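Long-range contact in BfpC (Escherichia coli, PDB 3VHJ), which takes part in building type IV pili as an essential biogenesis protein of the membrane, this chain being its N-terminal cytoplasmic domain: residues L21-L35 with Y47-V60. The protein carries 1 engineered substitution. Sequence-based numbering, arbitrary orientation.
Sequences LWGSSQDTETTNQAL and YSVIGRFQGEQFAV
With chi1 at 50°, CG of Phe58 stands between the backbone N and carbonyl carbon, and the ring lies over the glycine of the adjacent strand; CG of Leu35, anti to its backbone N (chi1 171°), carries both methyls toward the sheet. The Phe58 ring is sandwiched: Gly23 O sits over the centre of one face, while the Leu35 backbone and CB cover the opposite face, CB 4.0 Å from the Phe58 ring centroid. Gly23, with no side chain, lets the Phe58 ring lie directly on the backbone of strand 21-23. Small Ala34 lets the helix come close, its CB 3.4 Å from Phe58 CE2, and Thr31 CG2 meets the ring edge. Leu35 divides its branches: CD1 packs against Phe58 and Val60 CG2, CD2 against the Tyr47 ring and Val49 CG2.

Beneath this layer, strands 21-23 and 55-60 pair antiparallel. Leu21 and Val60 exchange two backbone hydrogen bonds, as do Gly23 and Phe58, where Phe58 N to Gly23 O measures 2.8 Å. Between them, the non-hydrogen-bonded pair Trp22-Ala59 faces the other side of the sheet; Ala59 CB, small enough to fit under the indole, lies 3.4 Å from the centroid of Trp22's six-membered ring. Ile50 CD1 reaches Trp22 CZ3 at 3.5 Å. A water accepts from Ser25 N, donates to Glu56 O and bonds Thr31 OG1, bridging the segments just past the end of strand 21-23.

Helix 31-42, begun by the Thr30-Gln33 capping box, covers the Phe58 face of the four-stranded antiparallel sheet, at whose edge 21-23 lies; on the Trp22 face, Asp110 of strand 107-113 receives the indole N-H, and Leu75 of helix 74-77 touches the ring.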
ATOM      1  N   LEU A  21       2.860  -1.602  -6.858  1.00 14.96           N
ATOM      2  CA  LEU A  21       1.761  -1.944  -7.749  1.00 16.44           C
ATOM      3  C   LEU A  21       1.208  -3.262  -7.232  1.00 17.43           C
ATOM      4  O   LEU A  21       1.878  -4.284  -7.319  1.00 17.64           O
ATOM      5  CB  LEU A  21       2.260  -2.137  -9.180  1.00 18.71           C
ATOM      6  CG  LEU A  21       1.222  -2.578 -10.221  1.00 20.07           C
ATOM      7  CD1 LEU A  21       0.130  -1.525 -10.344  1.00 24.65           C
ATOM      8  CD2 LEU A  21       1.910  -2.782 -11.562  1.00 23.31           C
ATOM      9  N   TRP A  22      -0.009  -3.233  -6.698  1.00 17.91           N
ATOM     10  CA  TRP A  22      -0.625  -4.428  -6.149  1.00 18.28           C
ATOM     11  C   TRP A  22      -1.616  -5.071  -7.095  1.00 19.99           C
ATOM     12  O   TRP A  22      -2.329  -4.391  -7.828  1.00 21.29           O
ATOM     13  CB  TRP A  22      -1.343  -4.110  -4.835  1.00 16.54           C
ATOM     14  CG  TRP A  22      -0.425  -3.702  -3.727  1.00 16.64           C
ATOM     15  CD1 TRP A  22       0.077  -2.453  -3.488  1.00 16.32           C
ATOM     16  CD2 TRP A  22       0.118  -4.552  -2.718  1.00 17.14           C
ATOM     17  NE1 TRP A  22       0.900  -2.474  -2.390  1.00 13.86           N
ATOM     18  CE2 TRP A  22       0.941  -3.753  -1.895  1.00 16.72           C
ATOM     19  CE3 TRP A  22      -0.013  -5.918  -2.425  1.00 16.59           C
ATOM     20  CZ2 TRP A  22       1.637  -4.273  -0.799  1.00 15.31           C
ATOM     21  CZ3 TRP A  22       0.677  -6.436  -1.339  1.00 17.07           C
ATOM     22  CH2 TRP A  22       1.493  -5.614  -0.537  1.00 18.51           C
ATOM     23  N   GLY A  23      -1.669  -6.395  -7.048  1.00 20.39           N
ATOM     24  CA  GLY A  23      -2.590  -7.118  -7.895  1.00 21.80           C
ATOM     25  C   GLY A  23      -2.848  -8.518  -7.377  1.00 20.74           C
ATOM     26  O   GLY A  23      -2.171  -9.007  -6.472  1.00 19.40           O
ATOM     27  N   SER A  24      -3.863  -9.149  -7.947  1.00 22.94           N
ATOM     28  CA  SER A  24      -4.222 -10.510  -7.593  1.00 23.00           C
ATOM     29  C   SER A  24      -4.724 -11.149  -8.877  1.00 24.29           C
ATOM     30  O   SER A  24      -5.171 -10.457  -9.793  1.00 25.42           O
ATOM     31  CB  SER A  24      -5.304 -10.532  -6.507  1.00 21.65           C
ATOM     32  OG  SER A  24      -6.441  -9.773  -6.878  1.00 22.93           O
ATOM     33  N   SER A  25      -4.624 -12.465  -8.960  1.00 25.46           N
ATOM     34  CA  SER A  25      -5.067 -13.162 -10.156  1.00 26.88           C
ATOM     35  C   SER A  25      -6.580 -13.241 -10.187  1.00 28.86           C
ATOM     36  O   SER A  25      -7.238 -13.106  -9.159  1.00 29.78           O
ATOM     37  CB  SER A  25      -4.504 -14.574 -10.185  1.00 24.64           C
ATOM     38  OG  SER A  25      -5.086 -15.346  -9.159  1.00 23.87           O
ATOM     39  N   GLN A  26      -7.118 -13.461 -11.380  1.00 30.91           N
ATOM     40  CA  GLN A  26      -8.553 -13.587 -11.578  1.00 33.62           C
ATOM     41  C   GLN A  26      -8.821 -14.799 -12.455  1.00 32.62           C
ATOM     42  O   GLN A  26      -7.922 -15.299 -13.127  1.00 31.41           O
ATOM     43  CB  GLN A  26      -9.120 -12.354 -12.284  1.00 37.05           C
ATOM     44  CG  GLN A  26      -9.015 -11.056 -11.510  1.00 42.46           C
ATOM     45  CD  GLN A  26      -9.829  -9.950 -12.152  1.00 45.63           C
ATOM     46  OE1 GLN A  26      -9.641  -9.625 -13.325  1.00 49.05           O
ATOM     47  NE2 GLN A  26     -10.743  -9.365 -11.384  1.00 48.22           N
ATOM     48  N   ASP A  27     -10.065 -15.258 -12.450  1.00 34.15           N
ATOM     49  CA  ASP A  27     -10.464 -16.390 -13.273  1.00 35.15           C
ATOM     50  C   ASP A  27      -9.605 -17.614 -12.981  1.00 33.40           C
ATOM     51  O   ASP A  27      -9.392 -17.968 -11.822  1.00 32.37           O
ATOM     52  CB  ASP A  27     -10.354 -16.009 -14.753  1.00 38.28           C
ATOM     53  CG  ASP A  27     -11.103 -16.965 -15.666  1.00 41.96           C
ATOM     54  OD1 ASP A  27     -12.329 -17.134 -15.476  1.00 43.13           O
ATOM     55  OD2 ASP A  27     -10.467 -17.540 -16.575  1.00 43.71           O
ATOM     56  N   THR A  28      -9.103 -18.250 -14.032  1.00 32.87           N
ATOM     57  CA  THR A  28      -8.286 -19.448 -13.883  1.00 32.64           C
ATOM     58  C   THR A  28      -6.808 -19.119 -13.782  1.00 31.94           C
ATOM     59  O   THR A  28      -5.955 -20.010 -13.824  1.00 32.67           O
ATOM     60  CB  THR A  28      -8.471 -20.395 -15.073  1.00 32.93           C
ATOM     61  OG1 THR A  28      -8.039 -19.735 -16.271  1.00 34.56           O
ATOM     62  CG2 THR A  28      -9.936 -20.802 -15.208  1.00 33.07           C
ATOM     63  N   GLU A  29      -6.499 -17.836 -13.658  1.00 29.05           N
ATOM     64  CA  GLU A  29      -5.113 -17.411 -13.557  1.00 28.07           C
ATOM     65  C   GLU A  29      -4.621 -17.640 -12.131  1.00 25.82           C
ATOM     66  O   GLU A  29      -5.327 -17.343 -11.167  1.00 24.89           O
ATOM     67  CB  GLU A  29      -4.994 -15.923 -13.911  1.00 29.55           C
ATOM     68  CG  GLU A  29      -3.585 -15.457 -14.255  1.00 29.82           C
ATOM     69  CD  GLU A  29      -3.486 -13.945 -14.411  1.00 31.08           C
ATOM     70  OE1 GLU A  29      -2.441 -13.468 -14.900  1.00 34.43           O
ATOM     71  OE2 GLU A  29      -4.444 -13.234 -14.034  1.00 30.12           O
ATOM     72  N   THR A  30      -3.418 -18.183 -12.003  1.00 23.96           N
ATOM     73  CA  THR A  30      -2.838 -18.415 -10.691  1.00 21.13           C
ATOM     74  C   THR A  30      -2.137 -17.128 -10.266  1.00 20.86           C
ATOM     75  O   THR A  30      -1.870 -16.249 -11.091  1.00 17.11           O
ATOM     76  CB  THR A  30      -1.787 -19.540 -10.719  1.00 21.67           C
ATOM     77  OG1 THR A  30      -0.694 -19.147 -11.555  1.00 20.88           O
ATOM     78  CG2 THR A  30      -2.397 -20.831 -11.242  1.00 21.71           C
ATOM     79  N   THR A  31      -1.849 -17.023  -8.976  1.00 19.35           N
ATOM     80  CA  THR A  31      -1.163 -15.859  -8.438  1.00 19.12           C
ATOM     81  C   THR A  31       0.214 -15.765  -9.080  1.00 20.53           C
ATOM     82  O   THR A  31       0.667 -14.675  -9.448  1.00 19.46           O
ATOM     83  CB  THR A  31      -1.018 -15.988  -6.909  1.00 19.30           C
ATOM     84  OG1 THR A  31      -2.314 -15.896  -6.316  1.00 17.59           O
ATOM     85  CG2 THR A  31      -0.123 -14.895  -6.342  1.00 20.58           C
ATOM     86  N   ASN A  32       0.870 -16.912  -9.238  1.00 18.86           N
ATOM     87  CA  ASN A  32       2.197 -16.939  -9.832  1.00 20.21           C
ATOM     88  C   ASN A  32       2.189 -16.389 -11.257  1.00 19.45           C
ATOM     89  O   ASN A  32       3.090 -15.656 -11.645  1.00 21.16           O
ATOM     90  CB  ASN A  32       2.759 -18.365  -9.829  1.00 21.10           C
ATOM     91  CG  ASN A  32       4.223 -18.412 -10.235  1.00 24.51           C
ATOM     92  OD1 ASN A  32       5.083 -17.839  -9.565  1.00 26.28           O
ATOM     93  ND2 ASN A  32       4.512 -19.089 -11.342  1.00 22.71           N
ATOM     94  N   GLN A  33       1.173 -16.740 -12.033  1.00 21.03           N
ATOM     95  CA  GLN A  33       1.085 -16.253 -13.407  1.00 22.23           C
ATOM     96  C   GLN A  33       0.808 -14.762 -13.447  1.00 21.95           C
ATOM     97  O   GLN A  33       1.431 -14.022 -14.208  1.00 20.85           O
ATOM     98  CB  GLN A  33      -0.020 -16.979 -14.161  1.00 21.91           C
ATOM     99  CG  GLN A  33       0.299 -18.414 -14.480  1.00 25.71           C
ATOM    100  CD  GLN A  33      -0.850 -19.091 -15.180  1.00 27.34           C
ATOM    101  OE1 GLN A  33      -1.942 -19.213 -14.626  1.00 29.05           O
ATOM    102  NE2 GLN A  33      -0.616 -19.525 -16.410  1.00 29.78           N
ATOM    103  N   ALA A  34      -0.138 -14.327 -12.625  1.00 22.06           N
ATOM    104  CA  ALA A  34      -0.500 -12.921 -12.567  1.00 21.11           C
ATOM    105  C   ALA A  34       0.713 -12.083 -12.183  1.00 21.55           C
ATOM    106  O   ALA A  34       0.980 -11.055 -12.797  1.00 23.16           O
ATOM    107  CB  ALA A  34      -1.630 -12.714 -11.563  1.00 22.47           C
ATOM    108  N   LEU A  35       1.451 -12.526 -11.168  1.00 20.51           N
ATOM    109  CA  LEU A  35       2.630 -11.795 -10.723  1.00 21.05           C
ATOM    110  C   LEU A  35       3.673 -11.675 -11.821  1.00 22.23           C
ATOM    111  O   LEU A  35       4.178 -10.588 -12.096  1.00 20.51           O
ATOM    112  CB  LEU A  35       3.261 -12.475  -9.506  1.00 19.52           C
ATOM    113  CG  LEU A  35       4.622 -11.924  -9.072  1.00 20.30           C
ATOM    114  CD1 LEU A  35       4.510 -10.438  -8.770  1.00 20.26           C
ATOM    115  CD2 LEU A  35       5.113 -12.685  -7.846  1.00 23.43           C
ATOM    116  N   TYR A  47       9.409  -8.009  -6.089  1.00 18.20           N
ATOM    117  CA  TYR A  47       8.056  -8.449  -5.797  1.00 19.03           C
ATOM    118  C   TYR A  47       7.904  -9.017  -4.393  1.00 19.75           C
ATOM    119  O   TYR A  47       8.873  -9.230  -3.672  1.00 19.84           O
ATOM    120  CB  TYR A  47       7.640  -9.533  -6.783  1.00 19.34           C
ATOM    121  CG  TYR A  47       8.398 -10.822  -6.568  1.00 22.20           C
ATOM    122  CD1 TYR A  47       9.661 -11.017  -7.125  1.00 23.20           C
ATOM    123  CD2 TYR A  47       7.877 -11.826  -5.753  1.00 24.17           C
ATOM    124  CE1 TYR A  47      10.386 -12.181  -6.875  1.00 25.68           C
ATOM    125  CE2 TYR A  47       8.593 -12.988  -5.494  1.00 25.05           C
ATOM    126  CZ  TYR A  47       9.844 -13.160  -6.056  1.00 26.23           C
ATOM    127  OH  TYR A  47      10.558 -14.302  -5.781  1.00 27.10           O
ATOM    128  N   SER A  48       6.659  -9.277  -4.031  1.00 20.50           N
ATOM    129  CA  SER A  48       6.340  -9.864  -2.749  1.00 21.65           C
ATOM    130  C   SER A  48       4.955 -10.462  -2.886  1.00 21.13           C
ATOM    131  O   SER A  48       4.062  -9.850  -3.463  1.00 21.05           O
ATOM    132  CB  SER A  48       6.341  -8.807  -1.647  1.00 21.84           C
ATOM    133  OG  SER A  48       5.991  -9.398  -0.413  1.00 24.30           O
ATOM    134  N   VAL A  49       4.790 -11.679  -2.393  1.00 20.59           N
ATOM    135  CA  VAL A  49       3.496 -12.324  -2.447  1.00 19.42           C
ATOM    136  C   VAL A  49       3.012 -12.386  -1.013  1.00 19.28           C
ATOM    137  O   VAL A  49       3.755 -12.789  -0.125  1.00 20.01           O
ATOM    138  CB  VAL A  49       3.593 -13.759  -3.011  1.00 21.16           C
ATOM    139  CG1 VAL A  49       2.224 -14.430  -2.961  1.00 20.44           C
ATOM    140  CG2 VAL A  49       4.097 -13.718  -4.444  1.00 21.02           C
ATOM    141  N   ILE A  50       1.785 -11.947  -0.774  1.00 21.11           N
ATOM    142  CA  ILE A  50       1.257 -12.000   0.576  1.00 24.22           C
ATOM    143  C   ILE A  50      -0.032 -12.799   0.569  1.00 23.57           C
ATOM    144  O   ILE A  50      -0.832 -12.714  -0.363  1.00 23.97           O
ATOM    145  CB  ILE A  50       1.010 -10.591   1.155  1.00 24.85           C
ATOM    146  CG1 ILE A  50      -0.157  -9.921   0.447  1.00 27.34           C
ATOM    147  CG2 ILE A  50       2.262  -9.747   0.994  1.00 24.69           C
ATOM    148  CD1 ILE A  50      -0.568  -8.605   1.083  1.00 32.88           C
ATOM    149  N   GLY A  51      -0.213 -13.602   1.608  1.00 26.24           N
ATOM    150  CA  GLY A  51      -1.400 -14.422   1.691  1.00 28.23           C
ATOM    151  C   GLY A  51      -2.386 -13.881   2.698  1.00 30.02           C
ATOM    152  O   GLY A  51      -2.005 -13.388   3.765  1.00 30.16           O
ATOM    153  N   ARG A  52      -3.659 -13.967   2.341  1.00 30.00           N
ATOM    154  CA  ARG A  52      -4.741 -13.520   3.200  1.00 29.90           C
ATOM    155  C   ARG A  52      -5.777 -14.637   3.192  1.00 31.36           C
ATOM    156  O   ARG A  52      -5.686 -15.568   2.388  1.00 31.00           O
ATOM    157  CB  ARG A  52      -5.332 -12.211   2.669  1.00 29.34           C
ATOM    158  CG  ARG A  52      -4.395 -11.002   2.830  1.00 27.54           C
ATOM    159  CD  ARG A  52      -4.259 -10.605   4.295  1.00 26.68           C
ATOM    160  NE  ARG A  52      -3.398  -9.442   4.514  1.00 26.54           N
ATOM    161  CZ  ARG A  52      -2.085  -9.488   4.721  1.00 24.79           C
ATOM    162  NH1 ARG A  52      -1.442 -10.651   4.739  1.00 24.55           N
ATOM    163  NH2 ARG A  52      -1.413  -8.362   4.935  1.00 24.19           N
ATOM    164  N   PHE A  53      -6.749 -14.559   4.092  1.00 32.28           N
ATOM    165  CA  PHE A  53      -7.779 -15.590   4.173  1.00 33.64           C
ATOM    166  C   PHE A  53      -8.532 -15.790   2.860  1.00 33.65           C
ATOM    167  O   PHE A  53      -8.672 -16.915   2.380  1.00 33.36           O
ATOM    168  CB  PHE A  53      -8.777 -15.254   5.281  1.00 34.75           C
ATOM    169  CG  PHE A  53      -9.871 -16.275   5.437  1.00 35.80           C
ATOM    170  CD1 PHE A  53      -9.574 -17.578   5.816  1.00 36.37           C
ATOM    171  CD2 PHE A  53     -11.200 -15.930   5.203  1.00 36.80           C
ATOM    172  CE1 PHE A  53     -10.585 -18.530   5.962  1.00 35.00           C
ATOM    173  CE2 PHE A  53     -12.221 -16.875   5.347  1.00 37.28           C
ATOM    174  CZ  PHE A  53     -11.908 -18.178   5.729  1.00 36.22           C
ATOM    175  N   GLN A  54      -9.013 -14.693   2.281  1.00 33.79           N
ATOM    176  CA  GLN A  54      -9.772 -14.753   1.035  1.00 34.74           C
ATOM    177  C   GLN A  54      -8.914 -15.035  -0.198  1.00 33.50           C
ATOM    178  O   GLN A  54      -9.427 -15.072  -1.318  1.00 33.15           O
ATOM    179  CB  GLN A  54     -10.547 -13.445   0.831  1.00 36.05           C
ATOM    180  CG  GLN A  54     -11.546 -13.134   1.940  1.00 38.50           C
ATOM    181  CD  GLN A  54     -12.718 -14.098   1.970  1.00 41.30           C
ATOM    182  OE1 GLN A  54     -13.519 -14.088   2.906  1.00 43.98           O
ATOM    183  NE2 GLN A  54     -12.829 -14.930   0.939  1.00 42.06           N
ATOM    184  N   GLY A  55      -7.615 -15.236   0.005  1.00 32.15           N
ATOM    185  CA  GLY A  55      -6.746 -15.510  -1.123  1.00 30.24           C
ATOM    186  C   GLY A  55      -5.440 -14.742  -1.098  1.00 29.24           C
ATOM    187  O   GLY A  55      -5.137 -14.016  -0.150  1.00 27.79           O
ATOM    188  N   GLU A  56      -4.662 -14.890  -2.160  1.00 26.67           N
ATOM    189  CA  GLU A  56      -3.378 -14.223  -2.237  1.00 25.58           C
ATOM    190  C   GLU A  56      -3.343 -13.027  -3.170  1.00 21.88           C
ATOM    191  O   GLU A  56      -4.252 -12.810  -3.966  1.00 21.42           O
ATOM    192  CB  GLU A  56      -2.308 -15.226  -2.652  1.00 29.11           C
ATOM    193  CG  GLU A  56      -2.102 -16.316  -1.628  1.00 33.74           C
ATOM    194  CD  GLU A  56      -0.973 -17.233  -2.000  1.00 37.01           C
ATOM    195  OE1 GLU A  56      -1.228 -18.240  -2.697  1.00 39.63           O
ATOM    196  OE2 GLU A  56       0.173 -16.932  -1.605  1.00 37.56           O
ATOM    197  N   GLN A  57      -2.274 -12.251  -3.043  1.00 20.17           N
ATOM    198  CA  GLN A  57      -2.066 -11.078  -3.868  1.00 19.01           C
ATOM    199  C   GLN A  57      -0.571 -10.790  -3.885  1.00 17.07           C
ATOM    200  O   GLN A  57       0.204 -11.387  -3.133  1.00 16.04           O
ATOM    201  CB  GLN A  57      -2.851  -9.882  -3.319  1.00 19.00           C
ATOM    202  CG  GLN A  57      -2.369  -9.355  -1.980  1.00 19.69           C
ATOM    203  CD  GLN A  57      -3.325  -8.334  -1.393  1.00 17.78           C
ATOM    204  OE1 GLN A  57      -3.670  -7.349  -2.040  1.00 17.64           O
ATOM    205  NE2 GLN A  57      -3.759  -8.571  -0.161  1.00 19.73           N
ATOM    206  N   PHE A  58      -0.160  -9.872  -4.743  1.00 16.80           N
ATOM    207  CA  PHE A  58       1.253  -9.568  -4.856  1.00 17.63           C
ATOM    208  C   PHE A  58       1.516  -8.088  -5.072  1.00 16.75           C
ATOM    209  O   PHE A  58       0.632  -7.334  -5.476  1.00 16.70           O
ATOM    210  CB  PHE A  58       1.828 -10.363  -6.022  1.00 17.65           C
ATOM    211  CG  PHE A  58       1.027 -10.225  -7.283  1.00 18.95           C
ATOM    212  CD1 PHE A  58       1.174  -9.108  -8.098  1.00 20.04           C
ATOM    213  CD2 PHE A  58       0.084 -11.192  -7.627  1.00 20.11           C
ATOM    214  CE1 PHE A  58       0.388  -8.955  -9.243  1.00 21.37           C
ATOM    215  CE2 PHE A  58      -0.705 -11.050  -8.764  1.00 21.11           C
ATOM    216  CZ  PHE A  58      -0.553  -9.928  -9.576  1.00 22.29           C
ATOM    217  N   ALA A  59       2.746  -7.687  -4.789  1.00 17.58           N
ATOM    218  CA  ALA A  59       3.164  -6.308  -4.972  1.00 17.72           C
ATOM    219  C   ALA A  59       4.375  -6.308  -5.898  1.00 16.75           C
ATOM    220  O   ALA A  59       5.236  -7.180  -5.803  1.00 16.70           O
ATOM    221  CB  ALA A  59       3.532  -5.688  -3.627  1.00 16.07           C
ATOM    222  N   VAL A  60       4.428  -5.345  -6.808  1.00 16.91           N
ATOM    223  CA  VAL A  60       5.563  -5.229  -7.718  1.00 17.45           C
ATOM    224  C   VAL A  60       6.235  -3.892  -7.422  1.00 18.29           C
ATOM    225  O   VAL A  60       5.574  -2.854  -7.408  1.00 18.68           O
ATOM    226  CB  VAL A  60       5.114  -5.290  -9.198  1.00 16.12           C
ATOM    227  CG1 VAL A  60       6.267  -4.904 -10.119  1.00 15.23           C
ATOM    228  CG2 VAL A  60       4.666  -6.711  -9.531  1.00 16.44           C
TER
HETATM  229  O   HOH W   1      -3.638 -13.487  -6.597  1.00 20.50           O